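Long-range contacts in beta-xylanase (Caldicellulosiruptor kristjanssonii, PDB 7NWN), which probably binds plant cell-wall polysaccharide through this family 9 carbohydrate-binding module, a calcium-binding part of a multimodular xylanase-glucuronoyl esterase: residues A[39-44]-A[60-65]; A[162-167]-A[182-187]. All coordinates share one frame; numbering follows the deposited sequence. Where two conformers were deposited one is given.

Interaction 1: residues A[39-44]-A[60-65]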
ATOM      1  N   ILE A  39      -5.497   2.811  16.783  1.00 26.52           N
ATOM      2  CA  ILE A  39      -5.268   4.072  16.075  1.00 31.11           C
ATOM      3  C   ILE A  39      -5.677   4.029  14.593  1.00 34.76           C
ATOM      4  O   ILE A  39      -5.937   5.101  14.024  1.00 32.72           O
ATOM      5  CB  ILE A  39      -3.830   4.575  16.202  1.00 28.60           C
ATOM      6  CG1 ILE A  39      -2.789   3.633  15.571  1.00 27.90           C
ATOM      7  CG2 ILE A  39      -3.509   4.963  17.667  1.00 32.60           C
ATOM      8  CD1 ILE A  39      -1.372   4.263  15.561  1.00 28.91           C
ATOM      9  N   TRP A  40      -5.721   2.833  13.971  1.00 30.61           N
ATOM     10  CA  TRP A  40      -6.157   2.771  12.586  1.00 32.22           C
ATOM     11  C   TRP A  40      -7.632   3.156  12.486  1.00 34.11           C
ATOM     12  O   TRP A  40      -8.052   3.647  11.438  1.00 38.02           O
ATOM     13  CB  TRP A  40      -6.005   1.365  11.957  1.00 32.75           C
ATOM     14  CG  TRP A  40      -4.630   0.997  11.485  1.00 32.29           C
ATOM     15  CD1 TRP A  40      -3.886  -0.026  11.991  1.00 27.62           C
ATOM     16  CD2 TRP A  40      -3.867   1.581  10.409  1.00 30.86           C
ATOM     17  NE1 TRP A  40      -2.708  -0.147  11.307  1.00 31.82           N
ATOM     18  CE2 TRP A  40      -2.672   0.822  10.320  1.00 32.44           C
ATOM     19  CE3 TRP A  40      -4.103   2.609   9.475  1.00 32.27           C
ATOM     20  CZ2 TRP A  40      -1.710   1.067   9.341  1.00 28.97           C
ATOM     21  CZ3 TRP A  40      -3.133   2.884   8.529  1.00 29.99           C
ATOM     22  CH2 TRP A  40      -1.957   2.133   8.484  1.00 31.41           C
ATOM     23  N   ASN A  41      -8.416   2.898  13.539  1.00 32.89           N
ATOM     24  CA  ASN A  41      -9.844   3.251  13.536  1.00 35.90           C
ATOM     25  C   ASN A  41     -10.087   4.765  13.472  1.00 37.63           C
ATOM     26  O   ASN A  41     -11.187   5.176  13.134  1.00 42.91           O
ATOM     27  CB  ASN A  41     -10.643   2.569  14.667  1.00 34.66           C
ATOM     28  CG  ASN A  41     -10.466   1.064  14.627  1.00 37.10           C
ATOM     29  OD1 ASN A  41     -10.490   0.464  13.562  1.00 46.17           O
ATOM     30  ND2 ASN A  41     -10.280   0.423  15.762  1.00 38.93           N
ATOM     31  N   ASN A  42      -9.067   5.591  13.707  1.00 38.79           N
ATOM     32  CA  ASN A  42      -9.190   7.044  13.653  1.00 45.90           C
ATOM     33  C   ASN A  42      -8.928   7.623  12.255  1.00 51.05           C
ATOM     34  O   ASN A  42      -8.943   8.841  12.111  1.00 53.05           O
ATOM     35  CB  ASN A  42      -8.271   7.763  14.658  1.00 44.89           C
ATOM     36  CG  ASN A  42      -9.087   8.759  15.468  1.00 60.96           C
ATOM     37  OD1 ASN A  42     -10.107   8.365  16.018  1.00 56.29           O
ATOM     38  ND2 ASN A  42      -8.750  10.052  15.467  1.00 63.24           N
ATOM     39  N   VAL A  43      -8.605   6.783  11.249  1.00 43.70           N
ATOM     40  CA  VAL A  43      -8.391   7.276   9.890  1.00 42.81           C
ATOM     41  C   VAL A  43      -9.367   6.540   8.969  1.00 45.65           C
ATOM     42  O   VAL A  43      -9.938   5.505   9.332  1.00 39.25           O
ATOM     43  CB  VAL A  43      -6.935   7.149   9.423  1.00 49.06           C
ATOM     44  CG1 VAL A  43      -5.938   7.653  10.460  1.00 49.65           C
ATOM     45  CG2 VAL A  43      -6.601   5.734   9.050  1.00 40.21           C
ATOM     46  N   GLU A  44      -9.538   7.085   7.770  1.00 37.95           N
ATOM     47  CA  GLU A  44     -10.595   6.662   6.860  1.00 41.79           C
ATOM     48  C   GLU A  44     -10.051   5.628   5.860  1.00 33.63           C
ATOM     49  O   GLU A  44      -8.885   5.701   5.424  1.00 35.65           O
ATOM     50  CB  GLU A  44     -11.137   7.949   6.226  1.00 47.18           C
ATOM     51  CG  GLU A  44     -11.760   7.782   4.859  1.00 75.83           C
ATOM     52  CD  GLU A  44     -11.853   9.066   4.038  1.00 97.27           C
ATOM     53  OE1 GLU A  44     -11.138   9.165   2.987  1.00 90.96           O
ATOM     54  OE2 GLU A  44     -12.641   9.968   4.446  1.00 80.33           O
ATOM     55  N   LYS A  60     -10.013  -2.354   0.414  0.50 34.69           N
ATOM     56  CA  LYS A  60      -9.898  -1.024   0.975  0.50 33.50           C
ATOM     57  C   LYS A  60      -8.519  -0.919   1.609  0.50 31.93           C
ATOM     58  O   LYS A  60      -7.854  -1.930   1.855  0.50 28.76           O
ATOM     59  CB  LYS A  60     -11.045  -0.803   1.962  0.50 34.72           C
ATOM     60  CG  LYS A  60     -11.305  -1.964   2.925  0.50 44.36           C
ATOM     61  CD  LYS A  60     -12.507  -1.742   3.852  0.50 45.13           C
ATOM     62  CE  LYS A  60     -12.961  -2.930   4.692  0.50 46.09           C
ATOM     63  NZ  LYS A  60     -14.168  -2.586   5.499  0.50 34.82           N
ATOM     64  N   PHE A  61      -8.081   0.311   1.861  1.00 32.58           N
ATOM     65  CA  PHE A  61      -6.803   0.460   2.542  1.00 33.85           C
ATOM     66  C   PHE A  61      -6.801   1.793   3.273  1.00 36.43           C
ATOM     67  O   PHE A  61      -7.537   2.708   2.882  1.00 34.60           O
ATOM     68  CB  PHE A  61      -5.634   0.312   1.560  1.00 32.62           C
ATOM     69  CG  PHE A  61      -5.510   1.468   0.602  1.00 34.89           C
ATOM     70  CD1 PHE A  61      -6.213   1.477  -0.601  1.00 35.05           C
ATOM     71  CD2 PHE A  61      -4.696   2.558   0.913  1.00 34.01           C
ATOM     72  CE1 PHE A  61      -6.115   2.562  -1.470  1.00 35.79           C
ATOM     73  CE2 PHE A  61      -4.587   3.645   0.044  1.00 36.89           C
ATOM     74  CZ  PHE A  61      -5.303   3.654  -1.146  1.00 36.32           C
ATOM     75  N   LYS A  62      -5.951   1.854   4.313  1.00 32.50           N
ATOM     76  CA  LYS A  62      -5.717   3.054   5.101  1.00 34.00           C
ATOM     77  C   LYS A  62      -4.225   3.338   5.056  1.00 32.41           C
ATOM     78  O   LYS A  62      -3.439   2.404   4.881  1.00 29.79           O
ATOM     79  CB  LYS A  62      -6.158   2.810   6.538  1.00 32.43           C
ATOM     80  CG  LYS A  62      -7.676   2.702   6.683  1.00 33.37           C
ATOM     81  CD  LYS A  62      -8.149   2.473   8.115  1.00 36.76           C
ATOM     82  CE  LYS A  62      -9.667   2.573   8.221  1.00 33.96           C
ATOM     83  NZ  LYS A  62     -10.096   2.505   9.614  1.00 37.91           N
ATOM     84  N   LEU A  63      -3.874   4.605   5.274  1.00 28.08           N
ATOM     85  CA  LEU A  63      -2.499   5.049   5.213  1.00 32.17           C
ATOM     86  C   LEU A  63      -2.229   5.799   6.496  1.00 33.99           C
ATOM     87  O   LEU A  63      -3.154   6.416   7.039  1.00 31.62           O
ATOM     88  CB  LEU A  63      -2.312   6.007   4.013  1.00 34.81           C
ATOM     89  CG  LEU A  63      -2.374   5.376   2.619  1.00 37.31           C
ATOM     90  CD1 LEU A  63      -2.046   6.412   1.515  1.00 35.10           C
ATOM     91  CD2 LEU A  63      -1.431   4.184   2.520  1.00 31.93           C
ATOM     92  N   MET A  64      -0.956   5.796   6.909  1.00 34.07           N
ATOM     93  CA  MET A  64      -0.536   6.550   8.086  1.00 36.59           C
ATOM     94  C   MET A  64       0.952   6.813   7.887  1.00 36.30           C
ATOM     95  O   MET A  64       1.604   6.057   7.167  1.00 32.83           O
ATOM     96  CB  MET A  64      -0.800   5.719   9.350  1.00 37.69           C
ATOM     97  CG  MET A  64      -0.804   6.512  10.661  1.00 44.21           C
ATOM     98  SD  MET A  64      -1.483   5.560  12.060  1.00 42.94           S
ATOM     99  CE  MET A  64      -3.161   5.326  11.544  1.00 39.83           C
ATOM    100  N   TRP A  65       1.491   7.895   8.466  1.00 33.86           N
ATOM    101  CA  TRP A  65       2.927   8.126   8.379  1.00 32.02           C
ATOM    102  C   TRP A  65       3.505   8.495   9.738  1.00 30.86           C
ATOM    103  O   TRP A  65       2.816   9.069  10.572  1.00 34.03           O
ATOM    104  CB  TRP A  65       3.238   9.256   7.386  1.00 36.12           C
ATOM    105  CG  TRP A  65       2.836  10.629   7.853  1.00 33.00           C
ATOM    106  CD1 TRP A  65       1.577  11.164   7.873  1.00 33.59           C
ATOM    107  CD2 TRP A  65       3.719  11.657   8.335  1.00 33.71           C
ATOM    108  NE1 TRP A  65       1.606  12.462   8.324  1.00 35.03           N
ATOM    109  CE2 TRP A  65       2.917  12.799   8.595  1.00 37.77           C
ATOM    110  CE3 TRP A  65       5.103  11.729   8.562  1.00 39.08           C
ATOM    111  CZ2 TRP A  65       3.467  13.986   9.099  1.00 35.12           C
ATOM    112  CZ3 TRP A  65       5.656  12.926   8.999  1.00 38.45           C
ATOM    113  CH2 TRP A  65       4.831  14.013   9.311  1.00 32.72           C
TER
HETATM  114  O   HOH W   1      -9.587   0.289  11.140  1.00 38.91           O
HETATM  115  O   HOH W   2      -6.337   6.466   5.011  1.00 34.04           O
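Lys-62 reaches from its strand into the turn of residues 39-44 and gives its ammonium group to two backbone carbonyls. NZ lies 3.0 Å from Trp-40 O, 45° out of the carbonyl plane, and makes a weak bond of the same length to Val-43 O. Trp-40 O also accepts from Val-43 N on the opposite face of its plane, so one oxygen serves turn and strand. A water that accepts a hydrogen bond from NZ and donates one to Asn-41 OD1 is its third partner, and a second water bridges Glu-44 O to Leu-63 N; Lys-62 also makes a cation-pi contact with Trp-45. Lysine suits this place because its extended chain puts the charge at the carbonyls while Lys-62 CB packs against Trp-40 CE3 at 3.6 Å. With an alanine in its place, Trp-40 O and Val-43 O would probably lose the ammonium group, and a gap would be likely beside Val-43 CG2. Met-64 supplies the apolar half: bent at chi3 (-64°), it lays CE 3.4 Å above the indole plane toward the rim, with SD farther over the six-membered ring in a Met-aromatic contact and 3.7 Å from Ile-39 CD1. Trp-40 NE1 bonds to Glu-147, a calcium ligand. Strand 58-66 edges the four-stranded antiparallel sheet beside 69-77; the loop lies across one face, while Phe-61 and Leu-63 point away from it and pack against strand 22-25.

Interaction 2: residues A[162-167]-A[182-187]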
ATOM      1  N   MET A 162       4.010  12.946  -1.758  1.00 41.56           N
ATOM      2  CA  MET A 162       4.625  11.853  -2.503  1.00 40.84           C
ATOM      3  C   MET A 162       3.648  11.331  -3.564  1.00 37.33           C
ATOM      4  O   MET A 162       2.438  11.519  -3.455  1.00 38.35           O
ATOM      5  CB  MET A 162       5.084  10.722  -1.578  1.00 41.76           C
ATOM      6  CG  MET A 162       6.179  11.179  -0.638  1.00 44.75           C
ATOM      7  SD  MET A 162       6.713   9.952   0.601  1.00 47.09           S
ATOM      8  CE  MET A 162       5.274   9.899   1.649  1.00 48.61           C
ATOM      9  N   GLY A 163       4.201  10.735  -4.628  1.00 39.64           N
ATOM     10  CA  GLY A 163       3.349   9.956  -5.508  1.00 37.24           C
ATOM     11  C   GLY A 163       3.111   8.575  -4.878  1.00 36.77           C
ATOM     12  O   GLY A 163       4.015   8.002  -4.262  1.00 35.79           O
ATOM     13  N   PHE A 164       1.899   8.056  -5.066  1.00 36.73           N
ATOM     14  CA  PHE A 164       1.533   6.779  -4.477  1.00 41.08           C
ATOM     15  C   PHE A 164       0.556   6.083  -5.419  1.00 36.29           C
ATOM     16  O   PHE A 164      -0.349   6.731  -5.938  1.00 40.30           O
ATOM     17  CB  PHE A 164       0.889   7.066  -3.109  1.00 39.09           C
ATOM     18  CG  PHE A 164       0.308   5.872  -2.405  1.00 36.06           C
ATOM     19  CD1 PHE A 164       1.137   5.032  -1.670  1.00 34.76           C
ATOM     20  CD2 PHE A 164      -1.036   5.582  -2.510  1.00 33.30           C
ATOM     21  CE1 PHE A 164       0.602   3.911  -1.056  1.00 34.52           C
ATOM     22  CE2 PHE A 164      -1.553   4.432  -1.917  1.00 32.94           C
ATOM     23  CZ  PHE A 164      -0.737   3.631  -1.174  1.00 30.70           C
ATOM     24  N   GLU A 165       0.643   4.748  -5.496  1.00 40.01           N
ATOM     25  CA  GLU A 165      -0.416   3.928  -6.080  1.00 37.51           C
ATOM     26  C   GLU A 165      -0.602   2.669  -5.206  1.00 35.51           C
ATOM     27  O   GLU A 165       0.331   2.250  -4.530  1.00 33.62           O
ATOM     28  CB  GLU A 165      -0.086   3.607  -7.561  1.00 38.73           C
ATOM     29  CG  GLU A 165      -1.035   2.630  -8.289  1.00 35.91           C
ATOM     30  CD  GLU A 165      -2.504   3.012  -8.415  1.00 39.37           C
ATOM     31  OE1 GLU A 165      -3.100   3.598  -7.456  1.00 41.28           O
ATOM     32  OE2 GLU A 165      -3.098   2.724  -9.484  1.00 42.56           O
ATOM     33  N   PHE A 166      -1.820   2.111  -5.255  1.00 33.03           N
ATOM     34  CA  PHE A 166      -2.238   0.871  -4.624  1.00 36.48           C
ATOM     35  C   PHE A 166      -2.934   0.001  -5.690  1.00 38.11           C
ATOM     36  O   PHE A 166      -3.805   0.476  -6.413  1.00 36.33           O
ATOM     37  CB  PHE A 166      -3.179   1.181  -3.451  1.00 33.21           C
ATOM     38  CG  PHE A 166      -3.649  -0.049  -2.717  1.00 34.30           C
ATOM     39  CD1 PHE A 166      -2.825  -0.717  -1.816  1.00 34.50           C
ATOM     40  CD2 PHE A 166      -4.910  -0.576  -2.996  1.00 33.74           C
ATOM     41  CE1 PHE A 166      -3.269  -1.877  -1.194  1.00 36.20           C
ATOM     42  CE2 PHE A 166      -5.342  -1.738  -2.375  1.00 35.81           C
ATOM     43  CZ  PHE A 166      -4.512  -2.382  -1.479  1.00 35.45           C
ATOM     44  N   GLN A 167      -2.571  -1.282  -5.735  1.00 37.00           N
ATOM     45  CA  GLN A 167      -3.179  -2.257  -6.634  1.00 35.24           C
ATOM     46  C   GLN A 167      -3.427  -3.596  -5.908  1.00 33.87           C
ATOM     47  O   GLN A 167      -2.608  -4.054  -5.116  1.00 31.94           O
ATOM     48  CB  GLN A 167      -2.219  -2.540  -7.794  1.00 34.34           C
ATOM     49  CG  GLN A 167      -2.877  -3.351  -8.915  1.00 35.86           C
ATOM     50  CD  GLN A 167      -1.927  -3.425 -10.091  1.00 40.52           C
ATOM     51  OE1 GLN A 167      -1.551  -2.412 -10.703  1.00 38.05           O
ATOM     52  NE2 GLN A 167      -1.510  -4.637 -10.396  1.00 35.61           N
ATOM     53  N   ASN A 182      -7.269  -0.906  -8.925  1.00 35.98           N
ATOM     54  CA  ASN A 182      -6.332   0.189  -8.742  1.00 36.86           C
ATOM     55  C   ASN A 182      -7.010   1.372  -8.050  1.00 35.85           C
ATOM     56  O   ASN A 182      -8.226   1.533  -8.153  1.00 36.82           O
ATOM     57  CB  ASN A 182      -5.699   0.653 -10.046  1.00 38.47           C
ATOM     58  CG  ASN A 182      -4.666  -0.338 -10.508  1.00 39.16           C
ATOM     59  OD1 ASN A 182      -5.044  -1.393 -11.046  1.00 44.12           O
ATOM     60  ND2 ASN A 182      -3.402  -0.043 -10.225  1.00 37.85           N
ATOM     61  N   MET A 183      -6.205   2.154  -7.318  1.00 37.40           N
ATOM     62  CA  MET A 183      -6.718   3.347  -6.653  1.00 39.56           C
ATOM     63  C   MET A 183      -6.777   4.484  -7.695  1.00 37.02           C
ATOM     64  O   MET A 183      -7.823   5.103  -7.846  1.00 40.57           O
ATOM     65  CB  MET A 183      -5.849   3.757  -5.436  1.00 32.28           C
ATOM     66  CG  MET A 183      -6.395   4.989  -4.680  1.00 32.84           C
ATOM     67  SD  MET A 183      -8.004   4.670  -3.996  1.00 43.18           S
ATOM     68  CE  MET A 183      -8.752   6.279  -4.204  1.00 43.03           C
ATOM     69  N   PHE A 184      -5.668   4.700  -8.409  1.00 38.04           N
ATOM     70  CA  PHE A 184      -5.407   5.906  -9.191  1.00 41.82           C
ATOM     71  C   PHE A 184      -5.185   5.643 -10.695  1.00 48.24           C
ATOM     72  O   PHE A 184      -5.701   6.386 -11.505  1.00 45.24           O
ATOM     73  CB  PHE A 184      -4.197   6.648  -8.621  1.00 39.75           C
ATOM     74  CG  PHE A 184      -4.456   7.282  -7.279  1.00 42.03           C
ATOM     75  CD1 PHE A 184      -5.506   8.189  -7.102  1.00 44.09           C
ATOM     76  CD2 PHE A 184      -3.660   6.960  -6.178  1.00 40.68           C
ATOM     77  CE1 PHE A 184      -5.745   8.785  -5.863  1.00 42.47           C
ATOM     78  CE2 PHE A 184      -3.885   7.586  -4.955  1.00 41.51           C
ATOM     79  CZ  PHE A 184      -4.936   8.476  -4.788  1.00 39.47           C
ATOM     80  N   ASP A 185      -4.399   4.635 -11.091  1.00 41.10           N
ATOM     81  CA  ASP A 185      -4.079   4.440 -12.500  1.00 44.59           C
ATOM     82  C   ASP A 185      -5.076   3.492 -13.181  1.00 47.35           C
ATOM     83  O   ASP A 185      -5.258   2.347 -12.762  1.00 44.12           O
ATOM     84  CB  ASP A 185      -2.660   3.894 -12.649  1.00 40.38           C
ATOM     85  CG  ASP A 185      -2.314   3.524 -14.088  1.00 44.27           C
ATOM     86  OD1 ASP A 185      -2.735   4.306 -15.018  1.00 44.73           O
ATOM     87  OD2 ASP A 185      -1.580   2.505 -14.274  1.00 45.57           O
ATOM     88  N   ASN A 186      -5.703   3.953 -14.275  1.00 47.20           N
ATOM     89  CA  ASN A 186      -6.592   3.078 -15.038  1.00 51.51           C
ATOM     90  C   ASN A 186      -5.948   2.554 -16.328  1.00 48.04           C
ATOM     91  O   ASN A 186      -6.661   1.986 -17.129  1.00 49.65           O
ATOM     92  CB  ASN A 186      -7.963   3.708 -15.327  1.00 48.21           C
ATOM     93  CG  ASN A 186      -7.905   4.964 -16.190  1.00 50.56           C
ATOM     94  OD1 ASN A 186      -6.861   5.381 -16.684  1.00 48.58           O
ATOM     95  ND2 ASN A 186      -9.044   5.597 -16.361  1.00 58.73           N
ATOM     96  N   THR A 187      -4.628   2.693 -16.514  1.00 45.94           N
ATOM     97  CA  THR A 187      -4.037   2.429 -17.818  1.00 45.02           C
ATOM     98  C   THR A 187      -3.134   1.206 -17.810  1.00 47.24           C
ATOM     99  O   THR A 187      -2.541   0.902 -18.842  1.00 53.58           O
ATOM    100  CB  THR A 187      -3.185   3.598 -18.346  1.00 41.78           C
ATOM    101  OG1 THR A 187      -1.955   3.659 -17.625  1.00 45.31           O
ATOM    102  CG2 THR A 187      -3.882   4.945 -18.330  1.00 46.65           C
TER
HETATM  103  O   HOH W   3      -3.475  -2.002 -13.175  1.00 55.03           O
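Gln-167 and Asn-182 form an antiparallel non-hydrogen-bonded pair, their CA atoms 4.5 Å apart, where strand 161-171 meets the end of strand 177-182. Beyond it the second chain departs from the strand: Met-183 N still bonds to Phe-166 O at 3.1 Å, but Met-183 and Phe-184 take helical-like psi values, and the backbone curls around Glu-165. That turn presents its amides to the carboxylate. With CG anti to the backbone N (chi1 174°) and a bend at chi2, the glutamate brings both oxygens to the loop. OE1 receives Phe-184 N at 3.0 Å through its syn lone pair, and Phe-166 N from above the carboxylate plane. OE2 is gripped from opposite faces, by Asp-185 N at 2.8 Å and by Asn-182 ND2 at 2.9 Å. Glutamate suits the place because two oxygens can collect four donors, a set likely to stabilise its negative charge in a buried setting. The same Asn-182 ND2 gives its other proton to Gln-167 OE1 at 3.0 Å; the two amides lie side by side with their planes 63° apart, and Gln-167 NE2 hydrogen-bonds to Asn-169 OD1. Asparagine is apt there, since one short amide serves both acceptors. Phe-184 rests on its own neighbour, Met-183 CG lying over the ring centre. Phe-184 CE2 meets the edge of the Phe-164 ring, 4.3 Å from Phe-164 CD2. A buried carboxylate thus ties a loop's backbone amides to a strand at the end of an antiparallel pairing, within the beta-sandwich fold of family 9 carbohydrate-binding modules.

Overall arrangement
Centred about 17 Å apart, the two contacts belong to different sheets: interaction 1 joins a loop to strand 58-66 of the four-stranded sheet, interaction 2 a loop to strand 161-171 of the mixed one. They meet in the apolar interior between the sheets, where Phe-61 CD1 lies 3.4 Å from Phe-166 CD2 in a ring stack and Leu-63 packs on Phe-164. Interaction 1 is only partly buried, and its polar chemistry is a cation bound by carbonyls and water. Interaction 2 is buried and reverses the charge, with an anion held by N-H groups. Alternation along each strand puts Lys-62 or Glu-165 on the loop side and Phe-61 and Leu-63, or Phe-164 and Phe-166, in that interior.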